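Local atomic coordinates of 2,3-dehydroadipyl-CoA hydratase (Escherichia coli, PDB entry 4FZW), a protein that catalyses the reversible hydration of 2,3-dehydroadipyl-CoA to 3-hydroxyadipyl-CoA in the breakdown of phenylacetate. Residues E124-G129 with I166-A171; M35-E40 with A89-F94; L29-L34 with P85-R90; V9-R14 with T48-C53; P202-A207 with T232-T237. All coordinates share one frame; numbering follows the deposited sequence.

Contacts 2 and 3 are consecutive parts of one interface between helices 31-46 and 84-92; both are buried and built almost wholly of leucine, valine and tryptophan side chains, with the charged Arg90 at the edge. Contact 5 is likewise buried and apolar, but it lies about 21 Å from the centre of the chain, and much of its cover comes from other subunits. Contacts 1 and 4 are only partly buried and rely on hydrogen bonds. In contact 1 a short antiparallel strand pair leads into a helix, whereas in contact 4 arginines of a hairpin grip a loop. Contact 4 touches both contact 2 and contact 5, while contact 1 stands apart.

Contact 1. Residues E124-G129 with I166-A171; sequences ENARFG and ITAQQA
Phe128 and Ile166 form the hydrogen-bonded pair of a short antiparallel strand pairing: Phe128 N gives to Ile166 O at 3.1 Å and Ile166 N gives to Phe128 O at 2.9 Å. Where the second strand turns into a helix, Ala168 N still reaches Ala126 O, but the bond is bent to 127° and weak. Gln169 extends the link with its side chain. A bend at chi2 (71°) folds the amide back, and NE2 meets Glu124 O at 2.9 Å, on a lone pair in the carbonyl plane, so a flexible glutamine serves a carbonyl that the strand pairing does not reach.

Phe128 turns to the same face of the sheet as Ile166, and its CB rests on Ile166 CG1 at 4.0 Å; farther out, ring atom CD1 meets Ala171 CB at 3.8 Å. Alanine suits position 171 because a methyl lets the helix come close to the ring. On the other face Arg127 and Thr167 form the non-hydrogen-bonded pair, and the bent arginine chain brings NH1 near Thr167 CG2. The Thr167 hydroxyl accepts from Gln170 N at 3.2 Å while Gln170 OE1 takes up Thr167 N, a capping box that starts the helix.

Strand 105-107 flanks 127-129 and places Ala106 beside Phe128, whose ring also touches Leu176 and Val177, while helix 146-162 covers Ile166 with Leu155 and Met159.

Contact 2. Residues M35-E40 with A89-F94; sequences MQLVNE and ARLQAF
Leu91 pushes its CD2 methyl between two side chains of the facing helix, touching Val38 CG2 at 3.5 Å and Leu37 CD2 at 3.7 Å. Leucine suits this position because its two methyls spread beyond CG: CD2 takes both of these neighbours, while CD1 also comes near Leu37 CD2, at 4.1 Å. Leu37 and Val38 each cross Leu91 at roughly a right angle, and the contacts run mainly through the branch methyls.

Val38 has a different partner for each branch. With CG1 anti to the backbone N (chi1 163°) and CG2 beside it, CG2 faces Leu91 and CG1 lies against the Arg90 side chain, 3.6 Å from NE. A beta-branched residue thus fills a narrow place where the helices come close, the CA atoms of Val38 and Leu91 being 5.7 Å apart. Cutting Val38 back to alanine is likely to leave Leu91 CD2 with Leu37 alone of its two neighbours here and to take the apolar support from Arg90 NE.

Arg90 marks the edge of the interface. Its NE forms a salt bridge with Glu42, one turn farther along the helix that carries Val38, so the charged end is paired, while the side chain crosses Val38 at about a right angle, CG1 touching CB and the NE side of the guanidinium.

Leu113 and Leu116 of helix 109-116 add to the same apolar layer, touching Leu37 and Leu91 respectively. Such close helix packing through interlocked aliphatic side chains belongs to the helical layers around the sheets of the crotonase fold.

Contact 3. Residues L29-L34 with P85-R90; sequences LNNALL and PQLWAR
Leu29 sets its CD1 methyl against the six-membered ring of Trp88, 4.0 Å from CH2, approaching obliquely. Lying just before the helix, it also packs on Ala109, while its carbonyl accepts from Arg84 NH2, so a loop residue is tied to helix 84-92 by its backbone as well as by its side chain. Asn31 opens the helix. Its backbone N is bound by Glu70 OE1, a carboxylate well placed to accept from an N-H at a helix start, and its OD1 lies beside Leu87 CD1 at 4.2 Å.

Here the crotonase fold brings the first turn of helix 31-46 against helix 84-92, two helices with 37 residues of chain between them.

Leu34 carries most of the packing. Its CG is anti to the backbone N (chi1 -159°), which directs CD2 across to the facing helix, where the methyl lies 3.8 Å from Leu87 CD1 and 3.6 Å from Trp88 NE1. The two side chains, Leu34 and Trp88, cross at about a right angle, whereas Leu34 meets Leu87 obliquely. Replacing Leu34 with alanine would probably open a gap between Leu87 and the pyrrole side of Trp88, leaving the indole less firmly set. The indole N-H is itself engaged, donating to a glycerol that probably came from the crystallisation liquor, and Ala141 and Leu116 also touch the ring.

Contact 4. Residues V9-R14 with T48-C53; sequences VSRQQR and TSISVC
Arg14 and Ser51 are joined by charged and by backbone hydrogen bonds. Among the side-chain bonds, the Arg14 guanidinium takes hold of Ser51 OG from the side, with NE at 2.8 Å and NH2 at 3.0 Å, both in its own plane. The same NH2 gives a straight bond to Thr48 O at 2.8 Å (166°), and there the donor stands above the carbonyl plane. A bend at chi3 (41°) turns the group across the loop, where Ser49 O lies over the centre of one face, 3.4 Å above the plane. Three hydrogen bonds to two acceptors, Ser51 OG and Thr48 O, thus hold this flat group against rotation; arginine suits the place because its NE and NH2 donate in one plane. Arg11 works farther along: NH2 donates to Ser49 OG at 2.7 Å, with NH1 adding a weak bond, and Asp47 is a distant, weak ionic partner.

Arg14 sits at the tip of the hairpin of strands 7-12 and 15-20, where the backbone angles of Gln13 and Arg14 fit a type II' turn; strand 52-56 then runs parallel to 15-20 in the sheet of the crotonase fold.

Backbone bonds complete the joint. Arg14 O accepts from Ser51 N at 2.8 Å and from Val52 N at 3.2 Å, so one carbonyl serves two successive amides where the loop becomes strand.

Apolar cover comes from beyond the pair: Ala198 lies on Arg14, Ser51 and Val52, and Ala44 on Ile50.

Contact 5. Residues P202-A207 with T232-T237; sequences PLALQA and TLLAAT
Leu234 supplies most of the apolar packing, its CD2 methyl resting on the backbone of the opposite helix 3.4 Å from Ala204 CA. The same methyl touches Ala207 CB at 3.6 Å and Ala204 CB at 4.0 Å. Alanines suit both places: with only a methyl each, they leave a shallow groove that a leucine can fill. The CG of Leu234 is anti to its carbonyl carbon (chi1 -60°), which sends the branches over to that groove. Leu233 gives a looser touch, its CD2 lying 4.4 Å from Ala207 CB. At the end of the interface Leu203 CD1 meets Thr237 CG2 at 3.9 Å, the threonine offering its methyl just after the helix ends.

Polar bonds stay within each partner: Ala204 N is bound by Ser201 OG, next to the helix start, and Thr237 N by Leu234 O at 2.9 Å.

Other subunits cover much of the contact. Ile133 and Met138 of one neighbouring subunit pack on Ala204 and Leu234, while Leu80 of another lies on Leu203 and Leu233. This antiparallel pairing of helices 202-214 and 220-235 belongs to the C-terminal helical region, which in the crotonase family typically serves subunit assembly.

Contact 1. Residues E124-G129 with I166-A171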
# COMPACT_ATOMS: atom_id res chain seq x y z
N GLU B 124 -28.62 16.38 18.44
CA GLU B 124 -27.87 16.98 19.54
C GLU B 124 -27.60 15.97 20.66
O GLU B 124 -26.56 16.02 21.31
CB GLU B 124 -28.59 18.20 20.11
CG GLU B 124 -27.75 18.93 21.13
CD GLU B 124 -28.19 20.35 21.34
OE1 GLU B 124 -29.25 20.72 20.79
OE2 GLU B 124 -27.47 21.10 22.04
N ASN B 125 -28.54 15.05 20.86
CA ASN B 125 -28.43 14.08 21.93
C ASN B 125 -27.84 12.73 21.54
O ASN B 125 -27.84 11.81 22.35
CB ASN B 125 -29.81 13.88 22.57
N ALA B 126 -27.34 12.62 20.30
CA ALA B 126 -26.78 11.36 19.78
C ALA B 126 -25.50 10.96 20.52
O ALA B 126 -24.76 11.82 21.01
CB ALA B 126 -26.51 11.46 18.28
N ARG B 127 -25.27 9.65 20.63
CA ARG B 127 -24.03 9.14 21.23
C ARG B 127 -23.35 8.12 20.30
O ARG B 127 -24.00 7.40 19.54
CB ARG B 127 -24.29 8.51 22.60
CG ARG B 127 -25.30 9.26 23.46
CD ARG B 127 -24.66 10.30 24.35
NE ARG B 127 -23.66 9.72 25.24
CZ ARG B 127 -22.92 10.42 26.10
NH1 ARG B 127 -23.08 11.74 26.18
NH2 ARG B 127 -22.03 9.81 26.87
N PHE B 128 -22.03 8.09 20.35
CA PHE B 128 -21.25 7.24 19.48
C PHE B 128 -20.23 6.54 20.34
O PHE B 128 -19.47 7.20 21.05
CB PHE B 128 -20.51 8.05 18.42
CG PHE B 128 -21.41 8.66 17.37
CD1 PHE B 128 -21.78 10.00 17.45
CD2 PHE B 128 -21.86 7.90 16.28
CE1 PHE B 128 -22.60 10.57 16.48
CE2 PHE B 128 -22.68 8.46 15.31
CZ PHE B 128 -23.06 9.79 15.41
N GLY B 129 -20.19 5.22 20.26
CA GLY B 129 -19.21 4.45 21.00
C GLY B 129 -19.11 2.99 20.58
O GLY B 129 -19.99 2.45 19.91
N ILE B 166 -18.91 9.08 23.14
CA ILE B 166 -18.67 10.50 22.91
C ILE B 166 -19.97 11.16 22.42
O ILE B 166 -20.77 10.53 21.73
CB ILE B 166 -17.49 10.75 21.90
CG1 ILE B 166 -17.85 10.32 20.46
CG2 ILE B 166 -16.21 10.06 22.35
CD1 ILE B 166 -16.80 10.74 19.43
N THR B 167 -20.18 12.42 22.80
CA THR B 167 -21.40 13.10 22.40
C THR B 167 -21.35 13.41 20.91
O THR B 167 -20.29 13.37 20.29
CB THR B 167 -21.63 14.41 23.17
OG1 THR B 167 -20.55 15.32 22.90
CG2 THR B 167 -21.76 14.17 24.67
N ALA B 168 -22.51 13.76 20.36
CA ALA B 168 -22.63 14.28 19.00
C ALA B 168 -21.69 15.45 18.73
O ALA B 168 -21.13 15.56 17.63
CB ALA B 168 -24.08 14.70 18.76
N GLN B 169 -21.54 16.33 19.72
CA GLN B 169 -20.71 17.52 19.58
C GLN B 169 -19.21 17.20 19.57
O GLN B 169 -18.45 17.76 18.77
CB GLN B 169 -21.01 18.56 20.68
CG GLN B 169 -22.47 19.08 20.73
CD GLN B 169 -23.46 18.04 21.23
OE1 GLN B 169 -23.10 17.05 21.90
NE2 GLN B 169 -24.74 18.25 20.90
N GLN B 170 -18.79 16.34 20.48
CA GLN B 170 -17.44 15.80 20.41
C GLN B 170 -17.18 15.12 19.06
O GLN B 170 -16.08 15.24 18.50
CB GLN B 170 -17.18 14.80 21.55
CG GLN B 170 -17.09 15.40 22.96
CD GLN B 170 -17.16 14.33 24.01
OE1 GLN B 170 -18.09 13.51 24.01
NE2 GLN B 170 -16.17 14.30 24.91
N ALA B 171 -18.20 14.45 18.53
CA ALA B 171 -18.00 13.66 17.31
C ALA B 171 -17.92 14.56 16.09
O ALA B 171 -17.29 14.19 15.11
CB ALA B 171 -19.08 12.59 17.13

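Contact 2. Residues M35-E40 with A89-F94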
# COMPACT_ATOMS: atom_id res chain seq x y z
N MET B 35 -29.55 -8.63 7.11
CA MET B 35 -29.77 -9.22 5.77
C MET B 35 -30.84 -8.45 4.98
O MET B 35 -30.69 -8.24 3.78
CB MET B 35 -30.12 -10.71 5.85
CG MET B 35 -30.57 -11.33 4.51
SD MET B 35 -29.26 -11.73 3.30
CE MET B 35 -28.52 -13.17 4.08
N GLN B 36 -31.89 -8.02 5.67
CA GLN B 36 -32.91 -7.17 5.07
C GLN B 36 -32.29 -5.90 4.49
O GLN B 36 -32.50 -5.58 3.31
CB GLN B 36 -33.99 -6.81 6.11
CG GLN B 36 -35.23 -6.15 5.52
CD GLN B 36 -35.88 -7.00 4.45
OE1 GLN B 36 -36.24 -8.15 4.68
NE2 GLN B 36 -36.04 -6.43 3.26
N LEU B 37 -31.55 -5.17 5.33
CA LEU B 37 -30.81 -3.97 4.94
C LEU B 37 -29.97 -4.20 3.69
O LEU B 37 -29.99 -3.38 2.76
CB LEU B 37 -29.92 -3.52 6.10
CG LEU B 37 -29.20 -2.17 6.00
CD1 LEU B 37 -30.21 -1.05 6.04
CD2 LEU B 37 -28.18 -2.02 7.12
N VAL B 38 -29.23 -5.30 3.65
CA VAL B 38 -28.46 -5.64 2.47
C VAL B 38 -29.35 -5.78 1.23
O VAL B 38 -28.97 -5.35 0.14
CB VAL B 38 -27.64 -6.96 2.65
CG1 VAL B 38 -27.18 -7.51 1.30
CG2 VAL B 38 -26.47 -6.74 3.59
N ASN B 39 -30.51 -6.39 1.38
CA ASN B 39 -31.34 -6.63 0.20
C ASN B 39 -31.93 -5.34 -0.32
O ASN B 39 -32.02 -5.14 -1.53
CB ASN B 39 -32.43 -7.70 0.43
CG ASN B 39 -31.84 -9.08 0.67
OD1 ASN B 39 -30.77 -9.40 0.17
ND2 ASN B 39 -32.54 -9.89 1.46
N GLU B 40 -32.32 -4.47 0.61
CA GLU B 40 -32.86 -3.15 0.29
C GLU B 40 -31.86 -2.32 -0.52
O GLU B 40 -32.18 -1.81 -1.60
CB GLU B 40 -33.26 -2.40 1.57
CG GLU B 40 -34.44 -2.98 2.36
CD GLU B 40 -35.73 -3.01 1.57
OE1 GLU B 40 -35.82 -2.35 0.51
OE2 GLU B 40 -36.65 -3.71 2.02
N ALA B 89 -19.71 -6.44 3.98
CA ALA B 89 -19.00 -6.06 2.74
C ALA B 89 -19.98 -5.77 1.63
O ALA B 89 -19.70 -4.97 0.74
CB ALA B 89 -17.98 -7.11 2.30
N ARG B 90 -21.14 -6.42 1.66
CA ARG B 90 -22.16 -6.10 0.66
C ARG B 90 -22.79 -4.73 0.93
O ARG B 90 -23.14 -4.03 -0.01
CB ARG B 90 -23.22 -7.19 0.55
CG ARG B 90 -22.73 -8.43 -0.19
CD ARG B 90 -23.53 -9.66 0.19
NE ARG B 90 -24.84 -9.66 -0.46
CZ ARG B 90 -25.65 -10.70 -0.46
NH1 ARG B 90 -25.28 -11.83 0.14
NH2 ARG B 90 -26.83 -10.61 -1.06
N LEU B 91 -22.93 -4.36 2.21
CA LEU B 91 -23.41 -3.01 2.58
C LEU B 91 -22.48 -1.93 2.04
O LEU B 91 -22.93 -0.97 1.42
CB LEU B 91 -23.52 -2.82 4.10
CG LEU B 91 -24.49 -3.65 4.95
CD1 LEU B 91 -24.32 -3.27 6.41
CD2 LEU B 91 -25.92 -3.43 4.49
N GLN B 92 -21.19 -2.12 2.30
CA GLN B 92 -20.16 -1.19 1.86
C GLN B 92 -20.02 -1.10 0.35
O GLN B 92 -19.48 -0.14 -0.16
CB GLN B 92 -18.81 -1.60 2.46
CG GLN B 92 -17.63 -1.10 1.64
CD GLN B 92 -16.32 -1.34 2.30
OE1 GLN B 92 -15.80 -0.47 3.02
NE2 GLN B 92 -15.75 -2.54 2.06
N ALA B 93 -20.51 -2.10 -0.37
CA ALA B 93 -20.38 -2.13 -1.82
C ALA B 93 -21.52 -1.35 -2.47
O ALA B 93 -21.53 -1.12 -3.68
CB ALA B 93 -20.32 -3.57 -2.33
N PHE B 94 -22.48 -0.93 -1.66
CA PHE B 94 -23.54 -0.08 -2.16
C PHE B 94 -22.87 1.10 -2.87
O PHE B 94 -22.03 1.78 -2.30
CB PHE B 94 -24.45 0.39 -1.02
CG PHE B 94 -25.55 1.33 -1.46
CD1 PHE B 94 -26.60 0.89 -2.25
CD2 PHE B 94 -25.53 2.66 -1.08
CE1 PHE B 94 -27.61 1.76 -2.65
CE2 PHE B 94 -26.55 3.54 -1.48
CZ PHE B 94 -27.59 3.08 -2.26

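Contact 3. Residues L29-L34 with P85-R90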
# COMPACT_ATOMS: atom_id res chain seq x y z
N LEU B 29 -28.97 -4.65 15.75
CA LEU B 29 -28.84 -5.23 14.42
C LEU B 29 -28.95 -6.73 14.47
O LEU B 29 -28.04 -7.42 14.87
CB LEU B 29 -27.52 -4.81 13.77
CG LEU B 29 -27.47 -3.32 13.44
CD1 LEU B 29 -26.13 -2.96 12.85
CD2 LEU B 29 -28.58 -2.99 12.47
N ASN B 30 -30.12 -7.22 14.08
CA ASN B 30 -30.31 -8.65 13.89
C ASN B 30 -29.59 -9.17 12.65
O ASN B 30 -29.31 -8.42 11.71
CB ASN B 30 -31.80 -8.99 13.72
CG ASN B 30 -32.41 -9.51 14.99
OD1 ASN B 30 -31.71 -9.78 15.96
ND2 ASN B 30 -33.73 -9.70 14.98
N ASN B 31 -29.31 -10.46 12.66
CA ASN B 31 -28.92 -11.13 11.44
C ASN B 31 -29.96 -10.89 10.35
O ASN B 31 -29.63 -10.50 9.23
CB ASN B 31 -28.81 -12.62 11.72
CG ASN B 31 -27.51 -13.21 11.23
OD1 ASN B 31 -27.02 -12.87 10.15
ND2 ASN B 31 -26.94 -14.11 12.03
N ALA B 32 -31.22 -11.14 10.69
CA ALA B 32 -32.30 -10.91 9.75
C ALA B 32 -32.37 -9.45 9.35
O ALA B 32 -32.55 -9.16 8.18
CB ALA B 32 -33.61 -11.38 10.33
N LEU B 33 -32.21 -8.53 10.31
CA LEU B 33 -32.29 -7.09 10.03
C LEU B 33 -31.14 -6.67 9.10
O LEU B 33 -31.35 -6.08 8.04
CB LEU B 33 -32.29 -6.27 11.32
CG LEU B 33 -32.45 -4.74 11.21
CD1 LEU B 33 -33.57 -4.34 10.27
CD2 LEU B 33 -32.63 -4.11 12.59
N LEU B 34 -29.93 -7.00 9.52
CA LEU B 34 -28.78 -6.88 8.65
C LEU B 34 -29.03 -7.41 7.23
O LEU B 34 -28.73 -6.72 6.25
CB LEU B 34 -27.61 -7.63 9.26
CG LEU B 34 -26.27 -7.15 8.73
CD1 LEU B 34 -26.14 -5.67 9.06
CD2 LEU B 34 -25.14 -7.97 9.33
N PRO B 85 -19.98 -11.24 8.17
CA PRO B 85 -18.95 -10.40 7.55
C PRO B 85 -19.17 -10.08 6.07
O PRO B 85 -18.82 -8.98 5.64
CB PRO B 85 -17.68 -11.21 7.78
CG PRO B 85 -17.94 -11.86 9.12
CD PRO B 85 -19.39 -12.25 9.07
N GLN B 86 -19.76 -11.00 5.32
CA GLN B 86 -20.00 -10.78 3.90
C GLN B 86 -21.20 -9.85 3.69
O GLN B 86 -21.31 -9.19 2.66
CB GLN B 86 -20.24 -12.11 3.18
CG GLN B 86 -21.57 -12.73 3.60
CD GLN B 86 -21.89 -14.04 2.91
OE1 GLN B 86 -21.01 -14.73 2.38
NE2 GLN B 86 -23.18 -14.41 2.93
N LEU B 87 -22.11 -9.81 4.66
CA LEU B 87 -23.23 -8.85 4.62
C LEU B 87 -22.70 -7.43 4.81
O LEU B 87 -23.07 -6.51 4.07
CB LEU B 87 -24.27 -9.17 5.68
CG LEU B 87 -24.88 -10.57 5.68
CD1 LEU B 87 -26.00 -10.64 6.71
CD2 LEU B 87 -25.38 -10.92 4.28
N TRP B 88 -21.80 -7.26 5.78
CA TRP B 88 -21.10 -5.99 5.97
C TRP B 88 -20.38 -5.53 4.68
O TRP B 88 -20.46 -4.36 4.33
CB TRP B 88 -20.14 -6.06 7.17
CG TRP B 88 -20.87 -6.06 8.50
CD1 TRP B 88 -21.23 -7.15 9.25
CD2 TRP B 88 -21.35 -4.91 9.22
NE1 TRP B 88 -21.89 -6.75 10.39
CE2 TRP B 88 -21.97 -5.38 10.40
CE3 TRP B 88 -21.30 -3.52 8.99
CZ2 TRP B 88 -22.55 -4.52 11.34
CZ3 TRP B 88 -21.88 -2.67 9.93
CH2 TRP B 88 -22.49 -3.17 11.09
N ALA B 89 -19.71 -6.44 3.98
CA ALA B 89 -19.00 -6.06 2.74
C ALA B 89 -19.98 -5.77 1.63
O ALA B 89 -19.70 -4.97 0.74
CB ALA B 89 -17.98 -7.11 2.30
N ARG B 90 -21.14 -6.42 1.66
CA ARG B 90 -22.16 -6.10 0.66
C ARG B 90 -22.79 -4.73 0.93
O ARG B 90 -23.14 -4.03 -0.01
CB ARG B 90 -23.22 -7.19 0.55
CG ARG B 90 -22.73 -8.43 -0.19
CD ARG B 90 -23.53 -9.66 0.19
NE ARG B 90 -24.84 -9.66 -0.46
CZ ARG B 90 -25.65 -10.70 -0.46
NH1 ARG B 90 -25.28 -11.83 0.14
NH2 ARG B 90 -26.83 -10.61 -1.06

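Contact 4. Residues V9-R14 with T48-C53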
# COMPACT_ATOMS: atom_id res chain seq x y z
N VAL B 9 -39.43 0.69 4.88
CA VAL B 9 -38.90 1.21 3.64
C VAL B 9 -39.80 2.33 3.19
O VAL B 9 -41.01 2.17 3.11
CB VAL B 9 -38.82 0.09 2.57
CG1 VAL B 9 -38.26 0.63 1.26
CG2 VAL B 9 -37.99 -1.07 3.12
N SER B 10 -39.21 3.48 2.89
CA SER B 10 -40.01 4.62 2.48
C SER B 10 -39.25 5.43 1.44
O SER B 10 -38.06 5.25 1.24
CB SER B 10 -40.48 5.48 3.68
OG SER B 10 -39.56 6.49 4.02
N ARG B 11 -39.96 6.34 0.79
CA ARG B 11 -39.46 6.94 -0.41
C ARG B 11 -39.79 8.42 -0.45
O ARG B 11 -40.87 8.85 -0.04
CB ARG B 11 -40.12 6.25 -1.61
CG ARG B 11 -40.03 7.01 -2.92
CD ARG B 11 -38.84 6.55 -3.76
NE ARG B 11 -39.28 5.83 -4.94
CZ ARG B 11 -38.46 5.40 -5.89
NH1 ARG B 11 -37.16 5.61 -5.79
NH2 ARG B 11 -38.94 4.74 -6.95
N GLN B 12 -38.84 9.21 -0.92
CA GLN B 12 -39.08 10.60 -1.26
C GLN B 12 -38.34 10.91 -2.54
O GLN B 12 -37.14 11.14 -2.51
CB GLN B 12 -38.65 11.54 -0.14
CG GLN B 12 -39.50 11.43 1.12
CD GLN B 12 -39.00 12.32 2.24
OE1 GLN B 12 -37.82 12.66 2.29
NE2 GLN B 12 -39.90 12.70 3.14
N GLN B 13 -39.04 10.90 -3.67
CA GLN B 13 -38.39 11.14 -4.94
C GLN B 13 -37.27 10.13 -5.23
O GLN B 13 -37.51 8.92 -5.29
CB GLN B 13 -37.82 12.56 -4.98
CG GLN B 13 -38.88 13.65 -4.96
CD GLN B 13 -39.83 13.57 -6.13
OE1 GLN B 13 -39.42 13.29 -7.26
NE2 GLN B 13 -41.12 13.81 -5.88
N ARG B 14 -36.06 10.64 -5.42
CA ARG B 14 -34.91 9.80 -5.72
C ARG B 14 -34.12 9.51 -4.45
O ARG B 14 -32.98 9.05 -4.50
CB ARG B 14 -34.03 10.53 -6.73
CG ARG B 14 -34.84 11.27 -7.79
CD ARG B 14 -33.97 11.71 -8.93
NE ARG B 14 -33.01 10.65 -9.25
CZ ARG B 14 -33.26 9.63 -10.07
NH1 ARG B 14 -34.44 9.54 -10.68
NH2 ARG B 14 -32.33 8.71 -10.29
N THR B 48 -32.93 2.77 -11.05
CA THR B 48 -32.46 4.02 -11.66
C THR B 48 -33.31 5.23 -11.26
O THR B 48 -33.02 6.37 -11.66
CB THR B 48 -32.32 3.93 -13.22
OG1 THR B 48 -33.60 3.66 -13.81
CG2 THR B 48 -31.29 2.84 -13.61
N SER B 49 -34.35 4.98 -10.47
CA SER B 49 -35.12 6.08 -9.90
C SER B 49 -34.57 6.49 -8.52
O SER B 49 -35.00 7.51 -7.97
CB SER B 49 -36.62 5.74 -9.83
OG SER B 49 -36.91 4.83 -8.79
N ILE B 50 -33.62 5.72 -7.99
CA ILE B 50 -32.96 6.08 -6.74
C ILE B 50 -31.55 6.63 -6.94
O ILE B 50 -30.77 6.11 -7.76
CB ILE B 50 -32.90 4.91 -5.75
CG1 ILE B 50 -34.30 4.37 -5.48
CG2 ILE B 50 -32.18 5.35 -4.48
CD1 ILE B 50 -34.34 3.18 -4.55
N SER B 51 -31.22 7.68 -6.19
CA SER B 51 -29.93 8.37 -6.28
C SER B 51 -29.19 8.41 -4.93
O SER B 51 -27.96 8.36 -4.89
CB SER B 51 -30.12 9.79 -6.80
OG SER B 51 -30.60 9.77 -8.13
N VAL B 52 -29.94 8.49 -3.84
CA VAL B 52 -29.37 8.53 -2.48
C VAL B 52 -30.20 7.67 -1.53
O VAL B 52 -31.42 7.50 -1.71
CB VAL B 52 -29.34 9.98 -1.91
CG1 VAL B 52 -28.66 10.00 -0.55
CG2 VAL B 52 -28.66 10.95 -2.89
N CYS B 53 -29.54 7.12 -0.51
CA CYS B 53 -30.24 6.49 0.60
C CYS B 53 -29.97 7.29 1.90
O CYS B 53 -28.97 8.01 2.02
CB CYS B 53 -29.84 5.02 0.72
SG CYS B 53 -30.70 4.04 1.98

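Contact 5. Residues P202-A207 with T232-T237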
# COMPACT_ATOMS: atom_id res chain seq x y z
N PRO B 202 -26.79 11.18 -11.49
CA PRO B 202 -26.69 9.88 -10.82
C PRO B 202 -25.30 9.27 -11.00
O PRO B 202 -24.72 8.75 -10.03
CB PRO B 202 -27.73 9.03 -11.55
CG PRO B 202 -28.67 10.00 -12.17
CD PRO B 202 -27.88 11.23 -12.47
N LEU B 203 -24.79 9.34 -12.23
CA LEU B 203 -23.50 8.74 -12.59
C LEU B 203 -22.35 9.50 -11.95
O LEU B 203 -21.38 8.88 -11.47
CB LEU B 203 -23.32 8.64 -14.13
CG LEU B 203 -24.25 7.68 -14.91
CD1 LEU B 203 -24.01 7.71 -16.42
CD2 LEU B 203 -24.11 6.27 -14.39
N ALA B 204 -22.46 10.83 -11.94
CA ALA B 204 -21.48 11.68 -11.26
C ALA B 204 -21.43 11.33 -9.78
O ALA B 204 -20.35 11.20 -9.19
CB ALA B 204 -21.82 13.14 -11.46
N LEU B 205 -22.60 11.18 -9.16
CA LEU B 205 -22.63 10.76 -7.77
C LEU B 205 -21.89 9.43 -7.62
O LEU B 205 -21.07 9.27 -6.71
CB LEU B 205 -24.07 10.68 -7.23
CG LEU B 205 -24.82 12.01 -6.98
CD1 LEU B 205 -26.27 11.81 -6.59
CD2 LEU B 205 -24.13 12.84 -5.93
N GLN B 206 -22.16 8.49 -8.51
CA GLN B 206 -21.52 7.19 -8.46
C GLN B 206 -20.02 7.28 -8.70
O GLN B 206 -19.24 6.68 -7.95
CB GLN B 206 -22.21 6.23 -9.42
CG GLN B 206 -23.62 5.91 -8.95
CD GLN B 206 -24.50 5.26 -10.00
OE1 GLN B 206 -24.40 5.52 -11.19
NE2 GLN B 206 -25.41 4.41 -9.54
N ALA B 207 -19.63 8.04 -9.72
CA ALA B 207 -18.22 8.30 -10.00
C ALA B 207 -17.48 8.91 -8.80
O ALA B 207 -16.43 8.42 -8.39
CB ALA B 207 -18.07 9.21 -11.22
N THR B 232 -12.55 11.38 -16.32
CA THR B 232 -12.64 11.23 -17.77
C THR B 232 -13.91 10.46 -18.15
O THR B 232 -14.59 10.79 -19.12
CB THR B 232 -11.39 10.51 -18.33
OG1 THR B 232 -10.22 11.25 -17.94
CG2 THR B 232 -11.46 10.43 -19.85
N LEU B 233 -14.23 9.44 -17.37
CA LEU B 233 -15.45 8.67 -17.57
C LEU B 233 -16.65 9.58 -17.73
O LEU B 233 -17.45 9.42 -18.64
CB LEU B 233 -15.64 7.73 -16.38
CG LEU B 233 -16.87 6.83 -16.30
CD1 LEU B 233 -16.43 5.38 -16.26
CD2 LEU B 233 -17.70 7.17 -15.07
N LEU B 234 -16.78 10.55 -16.82
CA LEU B 234 -17.93 11.45 -16.84
C LEU B 234 -17.87 12.33 -18.09
O LEU B 234 -18.90 12.70 -18.63
CB LEU B 234 -17.98 12.31 -15.56
CG LEU B 234 -18.10 11.68 -14.16
CD1 LEU B 234 -17.77 12.72 -13.07
CD2 LEU B 234 -19.47 11.07 -13.92
N ALA B 235 -16.66 12.64 -18.55
CA ALA B 235 -16.50 13.45 -19.75
C ALA B 235 -17.18 12.78 -20.96
O ALA B 235 -17.51 13.44 -21.95
CB ALA B 235 -15.03 13.71 -20.03
N ALA B 236 -17.40 11.47 -20.87
CA ALA B 236 -18.01 10.70 -21.95
C ALA B 236 -19.52 10.57 -21.81
O ALA B 236 -20.16 9.93 -22.65
CB ALA B 236 -17.37 9.31 -22.03
N THR B 237 -20.08 11.17 -20.76
CA THR B 237 -21.51 11.02 -20.48
C THR B 237 -22.33 12.20 -20.97
O THR B 237 -21.84 13.32 -21.07
CB THR B 237 -21.78 10.87 -18.98
OG1 THR B 237 -21.19 11.97 -18.28
CG2 THR B 237 -21.19 9.56 -18.45